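Local atomic coordinates of acetyltransferase (Vibrio fischeri, PDB entry 3JVN), a protein that probably transfers acyl groups, most likely acetyl from acetyl-coenzyme A, to an unidentified acceptor, as members of the GNAT acetyltransferase family do. Residues K22-H27 with I91-I96; M87-D92 with Y120-I125. All blocks are in the same frame, centred on the assembly; numbering follows the deposited sequence.

Contact 1. Residues K22-H27 with I91-I96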
loop_
_atom_site.group_PDB
_atom_site.type_symbol
_atom_site.label_atom_id
_atom_site.label_comp_id
_atom_site.label_asym_id
_atom_site.label_seq_id
_atom_site.Cartn_x
_atom_site.Cartn_y
_atom_site.Cartn_z
ATOM N N LYS A 22 9.400 -26.566 8.054
ATOM C CA LYS A 22 10.134 -26.911 6.844
ATOM C C LYS A 22 10.397 -25.635 6.041
ATOM O O LYS A 22 11.501 -25.434 5.529
ATOM C CB LYS A 22 9.342 -27.908 5.988
ATOM C CG LYS A 22 9.347 -29.355 6.485
ATOM C CD LYS A 22 8.549 -30.236 5.521
ATOM C CE LYS A 22 8.774 -31.741 5.722
ATOM N NZ LYS A 22 8.201 -32.291 6.982
ATOM N N LEU A 23 9.380 -24.777 5.941
ATOM C CA LEU A 23 9.499 -23.518 5.205
ATOM C C LEU A 23 10.633 -22.675 5.776
ATOM O O LEU A 23 11.590 -22.328 5.072
ATOM C CB LEU A 23 8.196 -22.708 5.278
ATOM C CG LEU A 23 8.227 -21.315 4.608
ATOM C CD1 LEU A 23 8.621 -21.471 3.142
ATOM C CD2 LEU A 23 6.865 -20.625 4.711
ATOM N N HIS A 24 10.520 -22.348 7.059
ATOM C CA HIS A 24 11.526 -21.539 7.725
ATOM C C HIS A 24 12.898 -22.177 7.693
ATOM O O HIS A 24 13.908 -21.475 7.620
ATOM C CB HIS A 24 11.111 -21.286 9.167
ATOM C CG HIS A 24 9.873 -20.455 9.290
ATOM N ND1 HIS A 24 9.099 -20.431 10.431
ATOM C CD2 HIS A 24 9.276 -19.619 8.412
ATOM C CE1 HIS A 24 8.077 -19.617 10.248
ATOM N NE2 HIS A 24 8.160 -19.110 9.031
ATOM N N ASP A 25 12.944 -23.502 7.737
ATOM C CA ASP A 25 14.225 -24.197 7.717
ATOM C C ASP A 25 14.977 -23.941 6.419
ATOM O O ASP A 25 16.134 -23.521 6.435
ATOM C CB ASP A 25 14.025 -25.699 7.888
ATOM C CG ASP A 25 15.333 -26.428 8.105
ATOM O OD1 ASP A 25 15.908 -26.283 9.198
ATOM O OD2 ASP A 25 15.802 -27.127 7.188
ATOM N N GLU A 26 14.310 -24.206 5.299
ATOM C CA GLU A 26 14.901 -24.005 3.987
ATOM C C GLU A 26 15.279 -22.534 3.795
ATOM O O GLU A 26 16.214 -22.217 3.064
ATOM C CB GLU A 26 13.917 -24.452 2.895
ATOM C CG GLU A 26 13.397 -25.884 3.075
ATOM C CD GLU A 26 12.250 -26.243 2.133
ATOM O OE1 GLU A 26 11.649 -27.332 2.309
ATOM O OE2 GLU A 26 11.945 -25.442 1.220
ATOM N N HIS A 27 14.553 -21.640 4.459
ATOM C CA HIS A 27 14.827 -20.211 4.365
ATOM C C HIS A 27 16.227 -19.909 4.887
ATOM O O HIS A 27 17.009 -19.215 4.241
ATOM C CB HIS A 27 13.776 -19.421 5.161
ATOM C CG HIS A 27 12.633 -18.914 4.327
ATOM N ND1 HIS A 27 12.270 -19.494 3.127
ATOM C CD2 HIS A 27 11.774 -17.890 4.525
ATOM C CE1 HIS A 27 11.237 -18.842 2.623
ATOM N NE2 HIS A 27 10.914 -17.863 3.449
ATOM N N ILE A 91 0.043 -11.092 1.210
ATOM C CA ILE A 91 0.265 -12.527 1.101
ATOM C C ILE A 91 1.583 -12.700 1.839
ATOM O O ILE A 91 2.609 -12.138 1.447
ATOM C CB ILE A 91 0.382 -12.986 -0.379
ATOM C CG1 ILE A 91 -0.993 -12.901 -1.044
ATOM C CG2 ILE A 91 0.874 -14.417 -0.454
ATOM C CD1 ILE A 91 -0.983 -13.078 -2.538
ATOM N N ASP A 92 1.538 -13.459 2.929
ATOM C CA ASP A 92 2.710 -13.658 3.760
ATOM C C ASP A 92 3.631 -14.829 3.386
ATOM O O ASP A 92 4.745 -14.621 2.906
ATOM C CB ASP A 92 2.253 -13.775 5.220
ATOM C CG ASP A 92 1.475 -12.554 5.681
ATOM O OD1 ASP A 92 0.352 -12.710 6.223
ATOM O OD2 ASP A 92 1.997 -11.429 5.505
ATOM N N GLU A 93 3.154 -16.051 3.602
ATOM C CA GLU A 93 3.936 -17.251 3.333
ATOM C C GLU A 93 3.287 -18.249 2.395
ATOM O O GLU A 93 2.065 -18.295 2.245
ATOM C CB GLU A 93 4.240 -17.960 4.645
ATOM C CG GLU A 93 4.974 -17.116 5.628
ATOM C CD GLU A 93 4.550 -17.419 7.035
ATOM O OE1 GLU A 93 3.367 -17.155 7.377
ATOM O OE2 GLU A 93 5.407 -17.921 7.797
ATOM N N LEU A 94 4.124 -19.079 1.790
ATOM C CA LEU A 94 3.643 -20.089 0.868
ATOM C C LEU A 94 4.686 -21.200 0.825
ATOM O O LEU A 94 5.860 -20.937 0.581
ATOM C CB LEU A 94 3.447 -19.464 -0.518
ATOM C CG LEU A 94 2.511 -20.179 -1.505
ATOM C CD1 LEU A 94 2.433 -19.386 -2.809
ATOM C CD2 LEU A 94 3.018 -21.586 -1.777
ATOM N N TYR A 95 4.265 -22.439 1.067
ATOM C CA TYR A 95 5.201 -23.559 1.051
ATOM C C TYR A 95 4.674 -24.793 0.347
ATOM O O TYR A 95 3.493 -25.123 0.459
ATOM C CB TYR A 95 5.617 -23.932 2.481
ATOM C CG TYR A 95 6.520 -25.150 2.547
ATOM C CD1 TYR A 95 5.991 -26.430 2.735
ATOM C CD2 TYR A 95 7.898 -25.027 2.383
ATOM C CE1 TYR A 95 6.815 -27.552 2.758
ATOM C CE2 TYR A 95 8.729 -26.147 2.403
ATOM C CZ TYR A 95 8.184 -27.403 2.591
ATOM O OH TYR A 95 9.004 -28.509 2.611
ATOM N N ILE A 96 5.562 -25.472 -0.379
ATOM C CA ILE A 96 5.204 -26.695 -1.089
ATOM C C ILE A 96 6.264 -27.760 -0.835
ATOM O O ILE A 96 7.460 -27.475 -0.843
ATOM C CB ILE A 96 5.107 -26.488 -2.627
ATOM C CG1 ILE A 96 4.329 -25.210 -2.954
ATOM C CG2 ILE A 96 4.408 -27.684 -3.261
ATOM C CD1 ILE A 96 5.220 -23.983 -3.129
#
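Y95 and L23 form the middle of this contact, where helix 22-27 crosses strand 91-96 almost perpendicularly (94°) with the two axes 9.0 Å apart at their closest. With CG anti to the backbone N (chi1 176°), Y95 sends its ring from the strand to the helix. The backbone N of L23 sits over one face of that ring, and L23 CD1 is 3.7 Å from Y95 CD2. The other methyl of L23 spreads the contact along the strand, CD2 reaching E93 CB at 3.7 Å. K22 adds aliphatic contact at the far end of the ring, where its CD is 3.4 Å from Y95 OH.

Two polar pairs flank this apolar middle. E26, extended beyond CG, brings its carboxylate to the edge of the Y95 ring, turned well away from the ring plane. The hydroxyl of Y95 donates to it, OH to E26 OE1 at 2.9 Å, meeting the oxygen on the syn side but 28° out of the carboxylate plane. Toward the other end, H24 NE2 donates to E93 OE2 over 3.2 Å, a moderately bent bond; the imidazole and carboxylate planes are nearly parallel, with the acceptor a little out of the ring plane. D92 and E93 both face T72 of strand 67-79, a classic beta bulge, consistent with the bulged fourth strand that splays near the acetyl-coenzyme A site in GNAT enzymes.

The two hydrogen bonds should restrict turning of the phenol and imidazole. The Y95 hydroxyl, and more weakly R101 through a long ion pair, would probably favour a charged E26.

Contact 2. Residues M87-D92 with Y120-I125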
loop_
_atom_site.group_PDB
_atom_site.type_symbol
_atom_site.label_atom_id
_atom_site.label_comp_id
_atom_site.label_asym_id
_atom_site.label_seq_id
_atom_site.Cartn_x
_atom_site.Cartn_y
_atom_site.Cartn_z
HETATM N N MSE A 87 -9.247 -0.730 1.592
HETATM C CA MSE A 87 -9.027 -2.137 1.861
HETATM C C MSE A 87 -7.872 -2.708 1.048
HETATM O O MSE A 87 -7.848 -2.621 -0.181
HETATM C CB MSE A 87 -10.292 -2.944 1.580
HETATM C CG MSE A 87 -10.117 -4.461 1.786
HETATM SE SE MSE A 87 -9.915 -5.013 3.646
HETATM C CE MSE A 87 -11.305 -6.356 3.693
HETATM N N MSE A 88 -6.910 -3.294 1.749
HETATM C CA MSE A 88 -5.761 -3.906 1.101
HETATM C C MSE A 88 -5.465 -5.210 1.805
HETATM O O MSE A 88 -6.101 -5.548 2.804
HETATM C CB MSE A 88 -4.539 -2.994 1.189
HETATM C CG MSE A 88 -4.767 -1.586 0.694
HETATM SE SE MSE A 88 -3.099 -0.624 0.621
HETATM C CE MSE A 88 -3.728 0.990 -0.231
ATOM N N ALA A 89 -4.491 -5.941 1.287
ATOM C CA ALA A 89 -4.127 -7.207 1.883
ATOM C C ALA A 89 -2.660 -7.532 1.666
ATOM O O ALA A 89 -1.955 -6.842 0.927
ATOM C CB ALA A 89 -5.009 -8.345 1.325
ATOM N N THR A 90 -2.214 -8.609 2.306
ATOM C CA THR A 90 -0.827 -9.051 2.207
ATOM C C THR A 90 -0.735 -10.580 2.155
ATOM O O THR A 90 -1.365 -11.276 2.949
ATOM C CB THR A 90 0.005 -8.563 3.432
ATOM O OG1 THR A 90 -0.256 -7.175 3.669
ATOM C CG2 THR A 90 1.494 -8.749 3.179
ATOM N N ILE A 91 0.043 -11.092 1.210
ATOM C CA ILE A 91 0.265 -12.527 1.101
ATOM C C ILE A 91 1.583 -12.700 1.839
ATOM O O ILE A 91 2.609 -12.138 1.447
ATOM C CB ILE A 91 0.382 -12.986 -0.379
ATOM C CG1 ILE A 91 -0.993 -12.901 -1.044
ATOM C CG2 ILE A 91 0.874 -14.417 -0.454
ATOM C CD1 ILE A 91 -0.983 -13.078 -2.538
ATOM N N ASP A 92 1.538 -13.459 2.929
ATOM C CA ASP A 92 2.710 -13.658 3.760
ATOM C C ASP A 92 3.631 -14.829 3.386
ATOM O O ASP A 92 4.745 -14.621 2.906
ATOM C CB ASP A 92 2.253 -13.775 5.220
ATOM C CG ASP A 92 1.475 -12.554 5.681
ATOM O OD1 ASP A 92 0.352 -12.710 6.223
ATOM O OD2 ASP A 92 1.997 -11.429 5.505
ATOM N N TYR A 120 -13.457 -9.408 -1.955
ATOM C CA TYR A 120 -13.450 -8.612 -0.721
ATOM C C TYR A 120 -13.054 -7.174 -1.066
ATOM O O TYR A 120 -12.722 -6.370 -0.186
ATOM C CB TYR A 120 -12.451 -9.145 0.312
ATOM C CG TYR A 120 -13.097 -9.968 1.394
ATOM C CD1 TYR A 120 -13.340 -11.324 1.204
ATOM C CD2 TYR A 120 -13.543 -9.371 2.578
ATOM C CE1 TYR A 120 -14.020 -12.074 2.153
ATOM C CE2 TYR A 120 -14.227 -10.106 3.549
ATOM C CZ TYR A 120 -14.462 -11.464 3.324
ATOM O OH TYR A 120 -15.133 -12.203 4.275
ATOM N N GLY A 121 -13.065 -6.871 -2.360
ATOM C CA GLY A 121 -12.710 -5.545 -2.832
ATOM C C GLY A 121 -11.344 -5.007 -2.436
ATOM O O GLY A 121 -11.234 -3.841 -2.060
ATOM N N VAL A 122 -10.300 -5.827 -2.509
ATOM C CA VAL A 122 -8.971 -5.324 -2.148
ATOM C C VAL A 122 -8.401 -4.442 -3.254
ATOM O O VAL A 122 -8.405 -4.810 -4.431
ATOM C CB VAL A 122 -7.959 -6.453 -1.846
ATOM C CG1 VAL A 122 -8.451 -7.289 -0.671
ATOM C CG2 VAL A 122 -7.736 -7.301 -3.087
ATOM N N LYS A 123 -7.904 -3.276 -2.861
ATOM C CA LYS A 123 -7.354 -2.330 -3.817
ATOM C C LYS A 123 -5.900 -2.630 -4.126
ATOM O O LYS A 123 -5.505 -2.630 -5.291
ATOM C CB LYS A 123 -7.491 -0.911 -3.274
ATOM C CG LYS A 123 -8.905 -0.575 -2.780
ATOM C CD LYS A 123 -9.961 -0.910 -3.820
ATOM C CE LYS A 123 -11.327 -0.435 -3.370
ATOM N NZ LYS A 123 -12.415 -0.861 -4.303
ATOM N N GLU A 124 -5.108 -2.886 -3.083
ATOM C CA GLU A 124 -3.687 -3.196 -3.243
ATOM C C GLU A 124 -3.283 -4.514 -2.577
ATOM O O GLU A 124 -3.819 -4.878 -1.533
ATOM C CB GLU A 124 -2.830 -2.060 -2.674
ATOM C CG GLU A 124 -2.983 -0.724 -3.398
ATOM C CD GLU A 124 -2.865 -0.859 -4.907
ATOM O OE1 GLU A 124 -1.935 -1.565 -5.358
ATOM O OE2 GLU A 124 -3.688 -0.249 -5.636
ATOM N N ILE A 125 -2.326 -5.211 -3.191
ATOM C CA ILE A 125 -1.821 -6.484 -2.675
ATOM C C ILE A 125 -0.287 -6.540 -2.598
ATOM O O ILE A 125 0.406 -6.382 -3.606
ATOM C CB ILE A 125 -2.291 -7.680 -3.546
ATOM C CG1 ILE A 125 -3.813 -7.769 -3.535
ATOM C CG2 ILE A 125 -1.689 -8.977 -3.029
ATOM C CD1 ILE A 125 -4.411 -7.910 -2.141
#
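A89, V122 and I125 supply the apolar centre. The A89 methyl is met from two directions, by I125 CD1, 3.5 Å from A89 CB, and by V122 CG1, 4.1 Å from the same atom. I125 reaches back to it by a bend at chi2 (-57°), while its CG2 touches I91 CD1 further along the strand. V122 CG1 also meets M87 CG, so one valine branch bridges two residues of strand 87-92. M87, a selenomethionine, bends at chi2 and chi3 to bring CE within 3.9 Å of Y120 CD2, obliquely to the ring.

M88, also selenomethionine, runs beside E124 in the same direction, with M88 SE 3.6 Å from E124 CB. The backbone supplies the polar edge. K123 N donates to M87 O at 2.8 Å in an almost straight bond (178°), and A89 N donates to E124 O at 3.1 Å (156°). The second bond belongs to the parallel pairing of A89 with I125.

The contact closes a beta-alpha-beta unit: strand 86-96, helix 105-118, strand 124-127. L117 of that helix packs against A89, V122 and I125, whereas M88 and E124 occupy the other face of the sheet, where F126 of the second subunit packs on both. Strand 67-79 flanks strand 86-96 on its other edge.

In the fold
Strand 86-96 carries both contacts, which share I91 and D92 yet have centres 20 Å apart, on opposite sides of the chain's centre. Each has a buried middle (L23 and Y95; A89 and M88) and a more open rim (H24; Y120 and K123). Contact 1 docks helix 13-30 across the strand's later half mainly through side chains, with no backbone-to-backbone hydrogen bond. Contact 2 joins the earlier half to the edge strand 124-127, so its hydrogen bonds are backbone ones and its side chains mainly apolar. Contact 1 touches no other chain, while contact 2 reaches the second subunit. The bulge at D92 and E93 lies just past the parallel pairing.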